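Local coordinates for protein pyruvate kinase (Pyrobaculum aerophilum, PDB 3QTG) that transfers a phosphoryl group between phosphoenolpyruvate and ADP, yielding pyruvate and ATP in the last step of glycolysis, at residues L278-P283 with S352-N357; K82-R87 with I202-S207; L378-S383 with I423-Y428. One frame throughout, in Å; residues are numbered along the deposited sequence.

Contact 1. Residues L278-P283 with S352-N357; sequences LKYGKP and SPLLQN
Lys279 O accepts the backbone N-H of Leu354, and this bond ties the end of a helix to an extended linker. Leu354 N lies 2.8 Å from Lys279 O. The bond is nearly straight, 169° at the hydrogen, and it arrives in the carbonyl plane. The same oxygen receives a CA-H...O contact from Pro353, with Pro353 CA 3.3 Å from Lys279 O. The carbonyl before it is packed as closely: Pro353 CB is 3.4 Å from Leu278 O. Leu278 O also accepts Gly281 N, at 3.1 Å, in the Schellman motif that ends the helix. Gly281 is the C-prime residue and has the positive phi this turn needs. The proline therefore sits snugly against carbonyls at the last turn of the helix.

The solvent side is looser. The side chains of Lys279 and Leu354 run alongside each other, with Lys279 CG 3.9 Å from Leu354 CG. The lysine's CG is anti to its backbone nitrogen (chi1 178°), which lays the start of its chain beside the leucine. Leu354 CD1 comes obliquely to the Tyr280 ring, 3.9 Å from Tyr280 CE2. Leu354 itself is exposed. The polar ends of Lys279 and Tyr280 both turn to Glu241, by a salt bridge and a hydrogen bond.

The contact joins helix 266-279 of the TIM barrel to the linker before helix 358-373. Tyr280 also packs on helix 240-245, while Pro353 touches Phe393 in the loop between helix 385-391 and strand 399-403.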
loop_
_atom_site.group_PDB
_atom_site.type_symbol
_atom_site.label_atom_id
_atom_site.label_comp_id
_atom_site.label_asym_id
_atom_site.label_seq_id
_atom_site.Cartn_x
_atom_site.Cartn_y
_atom_site.Cartn_z
ATOM N N LEU A 278 2.499 -22.181 -3.098
ATOM C CA LEU A 278 3.253 -21.003 -2.676
ATOM C C LEU A 278 2.624 -20.342 -1.458
ATOM O O LEU A 278 3.336 -20.050 -0.508
ATOM C CB LEU A 278 3.447 -19.997 -3.830
ATOM C CG LEU A 278 4.363 -20.421 -4.994
ATOM C CD1 LEU A 278 4.196 -19.528 -6.203
ATOM C CD2 LEU A 278 5.802 -20.374 -4.543
ATOM N N LYS A 279 1.301 -20.142 -1.488
ATOM C CA LYS A 279 0.534 -19.625 -0.342
ATOM C C LYS A 279 0.809 -20.380 0.968
ATOM O O LYS A 279 0.949 -19.762 2.021
ATOM C CB LYS A 279 -0.979 -19.649 -0.643
ATOM C CG LYS A 279 -1.910 -19.178 0.518
ATOM C CD LYS A 279 -3.384 -18.965 0.057
ATOM C CE LYS A 279 -4.144 -20.297 -0.040
ATOM N NZ LYS A 279 -5.426 -20.352 -0.881
ATOM N N TYR A 280 0.864 -21.711 0.887
ATOM C CA TYR A 280 1.067 -22.568 2.056
ATOM C C TYR A 280 2.513 -22.964 2.332
ATOM O O TYR A 280 2.763 -23.749 3.243
ATOM C CB TYR A 280 0.162 -23.816 1.992
ATOM C CG TYR A 280 -1.301 -23.482 2.223
ATOM C CD1 TYR A 280 -2.205 -23.495 1.177
ATOM C CD2 TYR A 280 -1.761 -23.110 3.493
ATOM C CE1 TYR A 280 -3.539 -23.172 1.381
ATOM C CE2 TYR A 280 -3.089 -22.779 3.709
ATOM C CZ TYR A 280 -3.963 -22.813 2.652
ATOM O OH TYR A 280 -5.271 -22.498 2.853
ATOM N N GLY A 281 3.453 -22.407 1.563
ATOM C CA GLY A 281 4.892 -22.604 1.808
ATOM C C GLY A 281 5.345 -24.022 1.564
ATOM O O GLY A 281 6.254 -24.511 2.236
ATOM N N LYS A 282 4.695 -24.698 0.614
ATOM C CA LYS A 282 5.136 -26.030 0.185
ATOM C C LYS A 282 5.960 -25.916 -1.085
ATOM O O LYS A 282 5.542 -25.247 -2.011
ATOM C CB LYS A 282 3.935 -26.943 -0.077
ATOM C CG LYS A 282 3.076 -27.260 1.140
ATOM C CD LYS A 282 3.889 -27.831 2.267
ATOM C CE LYS A 282 2.994 -28.205 3.452
ATOM N NZ LYS A 282 3.818 -28.619 4.610
ATOM N N PRO A 283 7.120 -26.586 -1.140
ATOM C CA PRO A 283 7.831 -26.598 -2.408
ATOM C C PRO A 283 6.940 -27.204 -3.522
ATOM O O PRO A 283 6.123 -28.097 -3.247
ATOM C CB PRO A 283 9.045 -27.501 -2.129
ATOM C CG PRO A 283 9.190 -27.516 -0.639
ATOM C CD PRO A 283 7.795 -27.402 -0.111
ATOM N N SER A 352 3.053 -14.735 -2.113
ATOM C CA SER A 352 3.736 -14.772 -0.812
ATOM C C SER A 352 3.117 -15.853 0.066
ATOM O O SER A 352 1.901 -16.032 0.059
ATOM C CB SER A 352 3.631 -13.416 -0.095
ATOM O OG SER A 352 4.445 -13.378 1.082
ATOM N N PRO A 353 3.942 -16.583 0.825
ATOM C CA PRO A 353 3.325 -17.510 1.771
ATOM C C PRO A 353 2.658 -16.813 2.965
ATOM O O PRO A 353 3.042 -15.706 3.340
ATOM C CB PRO A 353 4.490 -18.380 2.252
ATOM C CG PRO A 353 5.700 -17.683 1.889
ATOM C CD PRO A 353 5.412 -16.641 0.848
ATOM N N LEU A 354 1.656 -17.474 3.530
ATOM C CA LEU A 354 1.046 -17.087 4.791
ATOM C C LEU A 354 2.073 -17.090 5.922
ATOM O O LEU A 354 2.965 -17.950 5.973
ATOM C CB LEU A 354 -0.100 -18.048 5.144
ATOM C CG LEU A 354 -1.300 -17.999 4.194
ATOM C CD1 LEU A 354 -2.351 -19.012 4.589
ATOM C CD2 LEU A 354 -1.895 -16.586 4.179
ATOM N N LEU A 355 1.944 -16.107 6.814
ATOM C CA LEU A 355 2.786 -16.018 8.002
ATOM C C LEU A 355 2.007 -16.698 9.113
ATOM O O LEU A 355 0.935 -16.231 9.507
ATOM C CB LEU A 355 3.078 -14.551 8.362
ATOM C CG LEU A 355 3.835 -13.713 7.330
ATOM C CD1 LEU A 355 3.714 -12.229 7.624
ATOM C CD2 LEU A 355 5.299 -14.135 7.266
ATOM N N GLN A 356 2.528 -17.804 9.609
ATOM C CA GLN A 356 1.786 -18.563 10.603
ATOM C C GLN A 356 2.459 -18.581 11.977
ATOM O O GLN A 356 1.850 -18.995 12.963
ATOM C CB GLN A 356 1.457 -19.962 10.081
ATOM C CG GLN A 356 0.307 -19.917 9.046
ATOM C CD GLN A 356 0.080 -21.230 8.319
ATOM O OE1 GLN A 356 1.000 -21.781 7.699
ATOM N NE2 GLN A 356 -1.160 -21.734 8.371
ATOM N N ASN A 357 3.701 -18.096 12.041
ATOM C CA ASN A 357 4.363 -17.897 13.326
ATOM C C ASN A 357 5.452 -16.827 13.299
ATOM O O ASN A 357 5.644 -16.130 12.292
ATOM C CB ASN A 357 4.887 -19.231 13.901
ATOM C CG ASN A 357 5.807 -19.963 12.940
ATOM O OD1 ASN A 357 6.728 -19.374 12.352
ATOM N ND2 ASN A 357 5.562 -21.261 12.771
#

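Contact 2. Residues K82-R87 with I202-S207; sequences KGPSIR and ISLAKS
Ser203 OG is gripped by Lys230 NZ and Leu81 O, and Ser203 CB rests against the opposing loop, 3.7 Å from Lys82 O. A chi1 of -62° puts OG beside the backbone N, where Lys230 and Leu81 hold it. Gly83 passes close by, with Gly83 CA 4.0 Å from Ser203 CB. A CB on Gly83 would probably run into Ser203 CB, and the backbone angles there also call for glycine. Gly83 N is hydrogen-bonded to Asp183 OD1.

These loops follow strands 76-80 and 199-202, neighbours in the parallel TIM barrel. They meet at the C-terminal ends of the strands, where such barrels carry their active sites. Lys230 is, by similarity, the transition-state stabiliser, so Ser203 is probably a second-shell residue that positions it. Leu204 N hydrogen-bonds to Glu232 OE2, on a probable magnesium ligand.

Leu204 CD1 reaches across and lies close against a carbonyl, 3.2 Å from Pro84 O. It touches the proline ring more loosely, with Leu204 CD1 4.3 Å from Pro84 CD. Further along, Arg87 NE donates to Ser85 OG at 3.0 Å, with the hydroxyl tilted 21° out of the guanidinium plane. Arg87 probably binds ATP, and its NH1 is held by Gly164 O.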
loop_
_atom_site.group_PDB
_atom_site.type_symbol
_atom_site.label_atom_id
_atom_site.label_comp_id
_atom_site.label_asym_id
_atom_site.label_seq_id
_atom_site.Cartn_x
_atom_site.Cartn_y
_atom_site.Cartn_z
ATOM N N LYS A 82 4.033 -46.219 -8.466
ATOM C CA LYS A 82 3.067 -46.539 -9.513
ATOM C C LYS A 82 1.653 -46.102 -9.127
ATOM O O LYS A 82 0.942 -45.515 -9.936
ATOM C CB LYS A 82 3.126 -48.051 -9.838
ATOM C CG LYS A 82 2.364 -48.484 -11.102
ATOM C CD LYS A 82 2.574 -47.488 -12.274
ATOM C CE LYS A 82 1.943 -47.964 -13.604
ATOM N NZ LYS A 82 2.397 -47.128 -14.783
ATOM N N GLY A 83 1.246 -46.377 -7.895
ATOM C CA GLY A 83 -0.118 -46.070 -7.475
ATOM C C GLY A 83 -1.118 -47.105 -7.988
ATOM O O GLY A 83 -0.782 -47.954 -8.813
ATOM N N PRO A 84 -2.363 -47.043 -7.506
ATOM C CA PRO A 84 -3.287 -48.076 -7.984
ATOM C C PRO A 84 -3.722 -47.816 -9.432
ATOM O O PRO A 84 -3.553 -46.721 -9.966
ATOM C CB PRO A 84 -4.466 -47.992 -7.007
ATOM C CG PRO A 84 -4.423 -46.576 -6.451
ATOM C CD PRO A 84 -2.983 -46.086 -6.570
ATOM N N SER A 85 -4.240 -48.841 -10.091
ATOM C CA SER A 85 -4.707 -48.680 -11.447
ATOM C C SER A 85 -5.809 -49.687 -11.605
ATOM O O SER A 85 -5.855 -50.683 -10.857
ATOM C CB SER A 85 -3.587 -48.995 -12.434
ATOM O OG SER A 85 -3.136 -50.332 -12.248
ATOM N N ILE A 86 -6.689 -49.429 -12.568
ATOM C CA ILE A 86 -7.661 -50.419 -12.983
ATOM C C ILE A 86 -7.279 -50.861 -14.387
ATOM O O ILE A 86 -7.112 -50.030 -15.273
ATOM C CB ILE A 86 -9.123 -49.872 -12.924
ATOM C CG1 ILE A 86 -9.513 -49.576 -11.474
ATOM C CG2 ILE A 86 -10.090 -50.865 -13.583
ATOM C CD1 ILE A 86 -10.963 -49.096 -11.277
ATOM N N ARG A 87 -7.116 -52.172 -14.569
ATOM C CA ARG A 87 -6.670 -52.701 -15.850
ATOM C C ARG A 87 -7.626 -53.737 -16.400
ATOM O O ARG A 87 -8.304 -54.411 -15.636
ATOM C CB ARG A 87 -5.264 -53.287 -15.710
ATOM C CG ARG A 87 -4.238 -52.201 -15.452
ATOM C CD ARG A 87 -2.895 -52.732 -14.978
ATOM N NE ARG A 87 -2.010 -51.581 -14.767
ATOM C CZ ARG A 87 -1.290 -50.986 -15.721
ATOM N NH1 ARG A 87 -1.308 -51.440 -16.968
ATOM N NH2 ARG A 87 -0.540 -49.937 -15.421
ATOM N N ILE A 202 3.969 -39.839 -4.439
ATOM C CA ILE A 202 2.708 -40.590 -4.331
ATOM C C ILE A 202 1.826 -40.282 -5.531
ATOM O O ILE A 202 1.590 -39.107 -5.842
ATOM C CB ILE A 202 1.885 -40.153 -3.102
ATOM C CG1 ILE A 202 2.654 -40.355 -1.819
ATOM C CG2 ILE A 202 0.563 -40.939 -3.010
ATOM C CD1 ILE A 202 1.885 -39.835 -0.629
ATOM N N SER A 203 1.317 -41.335 -6.174
ATOM C CA SER A 203 0.349 -41.189 -7.265
ATOM C C SER A 203 -1.095 -41.320 -6.797
ATOM O O SER A 203 -1.403 -42.146 -5.959
ATOM C CB SER A 203 0.634 -42.196 -8.383
ATOM O OG SER A 203 1.927 -41.961 -8.935
ATOM N N LEU A 204 -1.966 -40.478 -7.329
ATOM C CA LEU A 204 -3.424 -40.644 -7.206
ATOM C C LEU A 204 -3.995 -40.524 -5.797
ATOM O O LEU A 204 -5.076 -41.056 -5.523
ATOM C CB LEU A 204 -3.911 -41.955 -7.885
ATOM C CG LEU A 204 -3.620 -42.140 -9.384
ATOM C CD1 LEU A 204 -4.038 -43.547 -9.896
ATOM C CD2 LEU A 204 -4.274 -41.040 -10.229
ATOM N N ALA A 205 -3.283 -39.827 -4.910
ATOM C CA ALA A 205 -3.818 -39.477 -3.600
ATOM C C ALA A 205 -4.914 -38.426 -3.757
ATOM O O ALA A 205 -4.836 -37.561 -4.631
ATOM C CB ALA A 205 -2.702 -38.966 -2.703
ATOM N N LYS A 206 -5.964 -38.500 -2.950
ATOM C CA LYS A 206 -7.000 -37.447 -3.021
ATOM C C LYS A 206 -7.524 -37.023 -1.653
ATOM O O LYS A 206 -8.456 -36.225 -1.569
ATOM C CB LYS A 206 -8.165 -37.815 -3.973
ATOM C CG LYS A 206 -8.948 -39.072 -3.590
ATOM C CD LYS A 206 -10.067 -39.381 -4.603
ATOM C CE LYS A 206 -10.713 -40.743 -4.299
ATOM N NZ LYS A 206 -11.888 -41.042 -5.159
ATOM N N SER A 207 -6.926 -37.568 -0.597
ATOM C CA SER A 207 -7.208 -37.126 0.759
ATOM C C SER A 207 -5.955 -37.196 1.617
ATOM O O SER A 207 -4.994 -37.897 1.293
ATOM C CB SER A 207 -8.319 -37.974 1.381
ATOM O OG SER A 207 -7.853 -39.281 1.647
#

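Contact 3. Residues L378-S383 with I423-Y428; sequences LVFSMS and IPAENY. With SO4 (sulfate ion), chain C.
Phe380 and Tyr428 mark the nearest approach of the two backbones, CA to CA 6.6 Å, so the contact rests mainly on side chains. The CG of Phe380 stands anti to its backbone nitrogen (chi1 -155°), which sends the ring toward the 423-428 loop. Phe380 CZ, the tip of the ring, lies 3.6 Å from Ile423 O, which sits at the ring edge and in plane. Phe380 CZ also meets the methyl of Ala425, 3.7 Å from Ala425 CB. On another part of its rim, Phe380 CD2 is 4.0 Å from Tyr428 CD2.

Met382 bends at chi2 and brings its end over one face of the Tyr428 ring. This is a Met-aromatic contact, with Met382 SD 4.8 Å from the ring centroid and 25° off the normal. The Tyr428 ring also stacks with Tyr448.

Strand 376-380 is the central strand of the sheet in the alpha/beta domain, and the turn after it leads into helix 385-391. This turn holds a sulfate, probably from the crystallisation liquor. Met382 N donates to sulfate O1 at 2.6 Å, and Ser383 N donates to sulfate O2 at 2.8 Å. Ser381 OG donates to sulfate O3 at 2.6 Å. Thr385 N and Leu386 N, at the start of the helix, also bind the anion. The arrangement is consistent with the phosphate-binding loop that holds the effector fructose 1,6-bisphosphate in some relatives. The Tyr428 hydroxyl appears to donate to O1 as well, though its position is less certain.

A leucine in place of Tyr428 would probably leave Met382 without an aromatic face to lie on and Phe380 without the ring edge beside it. Next to it, Asn427 OD1 caps Glu430 N at the start of helix 428-439.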
loop_
_atom_site.group_PDB
_atom_site.type_symbol
_atom_site.label_atom_id
_atom_site.label_comp_id
_atom_site.label_asym_id
_atom_site.label_seq_id
_atom_site.Cartn_x
_atom_site.Cartn_y
_atom_site.Cartn_z
ATOM N N LEU A 378 23.148 -16.618 3.544
ATOM C CA LEU A 378 23.850 -17.815 3.971
ATOM C C LEU A 378 23.113 -18.361 5.181
ATOM O O LEU A 378 22.746 -17.597 6.056
ATOM C CB LEU A 378 25.298 -17.467 4.368
ATOM C CG LEU A 378 26.382 -17.192 3.325
ATOM C CD1 LEU A 378 25.987 -16.102 2.329
ATOM C CD2 LEU A 378 27.679 -16.786 4.058
ATOM N N VAL A 379 22.881 -19.666 5.231
ATOM C CA VAL A 379 22.174 -20.293 6.358
ATOM C C VAL A 379 22.949 -21.499 6.836
ATOM O O VAL A 379 23.336 -22.348 6.016
ATOM C CB VAL A 379 20.762 -20.861 5.961
ATOM C CG1 VAL A 379 19.944 -21.233 7.203
ATOM C CG2 VAL A 379 19.998 -19.908 5.095
ATOM N N PHE A 380 23.145 -21.605 8.151
ATOM C CA PHE A 380 23.560 -22.869 8.739
ATOM C C PHE A 380 22.366 -23.594 9.363
ATOM O O PHE A 380 21.662 -23.080 10.241
ATOM C CB PHE A 380 24.758 -22.767 9.698
ATOM C CG PHE A 380 25.527 -24.070 9.818
ATOM C CD1 PHE A 380 26.503 -24.406 8.884
ATOM C CD2 PHE A 380 25.242 -24.974 10.833
ATOM C CE1 PHE A 380 27.207 -25.616 8.976
ATOM C CE2 PHE A 380 25.925 -26.202 10.919
ATOM C CZ PHE A 380 26.906 -26.515 9.984
ATOM N N SER A 381 22.142 -24.802 8.865
ATOM C CA SER A 381 20.908 -25.510 9.105
ATOM C C SER A 381 21.220 -26.969 9.410
ATOM O O SER A 381 21.882 -27.632 8.620
ATOM C CB SER A 381 20.024 -25.384 7.860
ATOM O OG SER A 381 18.689 -25.749 8.129
ATOM N N MET A 382 20.761 -27.444 10.566
ATOM C CA MET A 382 20.977 -28.829 11.002
ATOM C C MET A 382 20.103 -29.827 10.236
ATOM O O MET A 382 20.604 -30.835 9.740
ATOM C CB MET A 382 20.734 -28.974 12.510
ATOM C CG MET A 382 21.749 -28.253 13.393
ATOM S SD MET A 382 23.473 -28.584 12.964
ATOM C CE MET A 382 24.342 -28.084 14.463
ATOM N N SER A 383 18.807 -29.539 10.147
ATOM C CA SER A 383 17.844 -30.438 9.523
ATOM C C SER A 383 17.246 -29.902 8.227
ATOM O O SER A 383 16.406 -30.557 7.623
ATOM C CB SER A 383 16.705 -30.746 10.508
ATOM O OG SER A 383 17.222 -31.359 11.685
ATOM N N ILE A 423 29.117 -29.324 5.300
ATOM C CA ILE A 423 30.074 -28.692 6.217
ATOM C C ILE A 423 29.936 -29.301 7.623
ATOM O O ILE A 423 29.006 -28.958 8.353
ATOM C CB ILE A 423 29.874 -27.148 6.292
ATOM C CG1 ILE A 423 30.054 -26.509 4.914
ATOM C CG2 ILE A 423 30.852 -26.508 7.297
ATOM C CD1 ILE A 423 29.653 -25.055 4.863
ATOM N N PRO A 424 30.862 -30.216 8.002
ATOM C CA PRO A 424 30.941 -30.734 9.372
ATOM C C PRO A 424 31.227 -29.604 10.372
ATOM O O PRO A 424 32.086 -28.754 10.110
ATOM C CB PRO A 424 32.129 -31.698 9.316
ATOM C CG PRO A 424 32.292 -32.034 7.869
ATOM C CD PRO A 424 31.886 -30.818 7.127
ATOM N N ALA A 425 30.492 -29.585 11.485
ATOM C CA ALA A 425 30.622 -28.535 12.513
ATOM C C ALA A 425 30.065 -29.009 13.848
ATOM O O ALA A 425 29.154 -29.848 13.884
ATOM C CB ALA A 425 29.922 -27.244 12.075
ATOM N N GLU A 426 30.599 -28.461 14.941
ATOM C CA GLU A 426 30.279 -28.963 16.280
ATOM C C GLU A 426 28.999 -28.344 16.807
ATOM O O GLU A 426 28.292 -28.939 17.627
ATOM C CB GLU A 426 31.447 -28.718 17.251
ATOM C CG GLU A 426 31.604 -29.792 18.364
ATOM C CD GLU A 426 31.260 -31.216 17.896
ATOM O OE1 GLU A 426 32.037 -31.797 17.096
ATOM O OE2 GLU A 426 30.205 -31.751 18.325
ATOM N N ASN A 427 28.704 -27.148 16.304
ATOM C CA ASN A 427 27.583 -26.354 16.760
ATOM C C ASN A 427 27.284 -25.295 15.701
ATOM O O ASN A 427 28.020 -25.168 14.713
ATOM C CB ASN A 427 27.920 -25.710 18.113
ATOM C CG ASN A 427 29.210 -24.894 18.071
ATOM O OD1 ASN A 427 29.391 -24.044 17.207
ATOM N ND2 ASN A 427 30.106 -25.146 19.018
ATOM N N TYR A 428 26.222 -24.529 15.926
ATOM C CA TYR A 428 25.739 -23.560 14.961
ATOM C C TYR A 428 26.764 -22.479 14.692
ATOM O O TYR A 428 27.049 -22.188 13.531
ATOM C CB TYR A 428 24.470 -22.910 15.467
ATOM C CG TYR A 428 23.224 -23.690 15.168
ATOM C CD1 TYR A 428 22.470 -24.232 16.199
ATOM C CD2 TYR A 428 22.798 -23.891 13.853
ATOM C CE1 TYR A 428 21.313 -24.946 15.935
ATOM C CE2 TYR A 428 21.633 -24.604 13.577
ATOM C CZ TYR A 428 20.899 -25.121 14.626
ATOM O OH TYR A 428 19.765 -25.839 14.387
HETATM S S SO4 C . 17.550 -26.057 11.399
HETATM O O1 SO4 C . 18.916 -26.111 11.871
HETATM O O2 SO4 C . 17.178 -27.391 10.909
HETATM O O3 SO4 C . 17.419 -25.095 10.306
HETATM O O4 SO4 C . 16.610 -25.665 12.450
#

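In the fold
The three contacts follow one another along the chain and do not touch. Contact 2 lies at the probable active site, joining two loops at the C-terminal end of the barrel. Contact 3 lies in the alpha/beta domain, on the opposite side of the chain's centre, with centres about 38 Å apart and nearest atoms about 19 Å apart. The sulfate there, probably from the crystallisation liquor, suggests an anion site far from the probable active site. Contact 1 fastens a barrel helix to the loop that leads into helix 358-373. Its centre is about 27 Å from that of contact 2 and about 24 Å from that of contact 3. Contact 1 is away from the annotated sites.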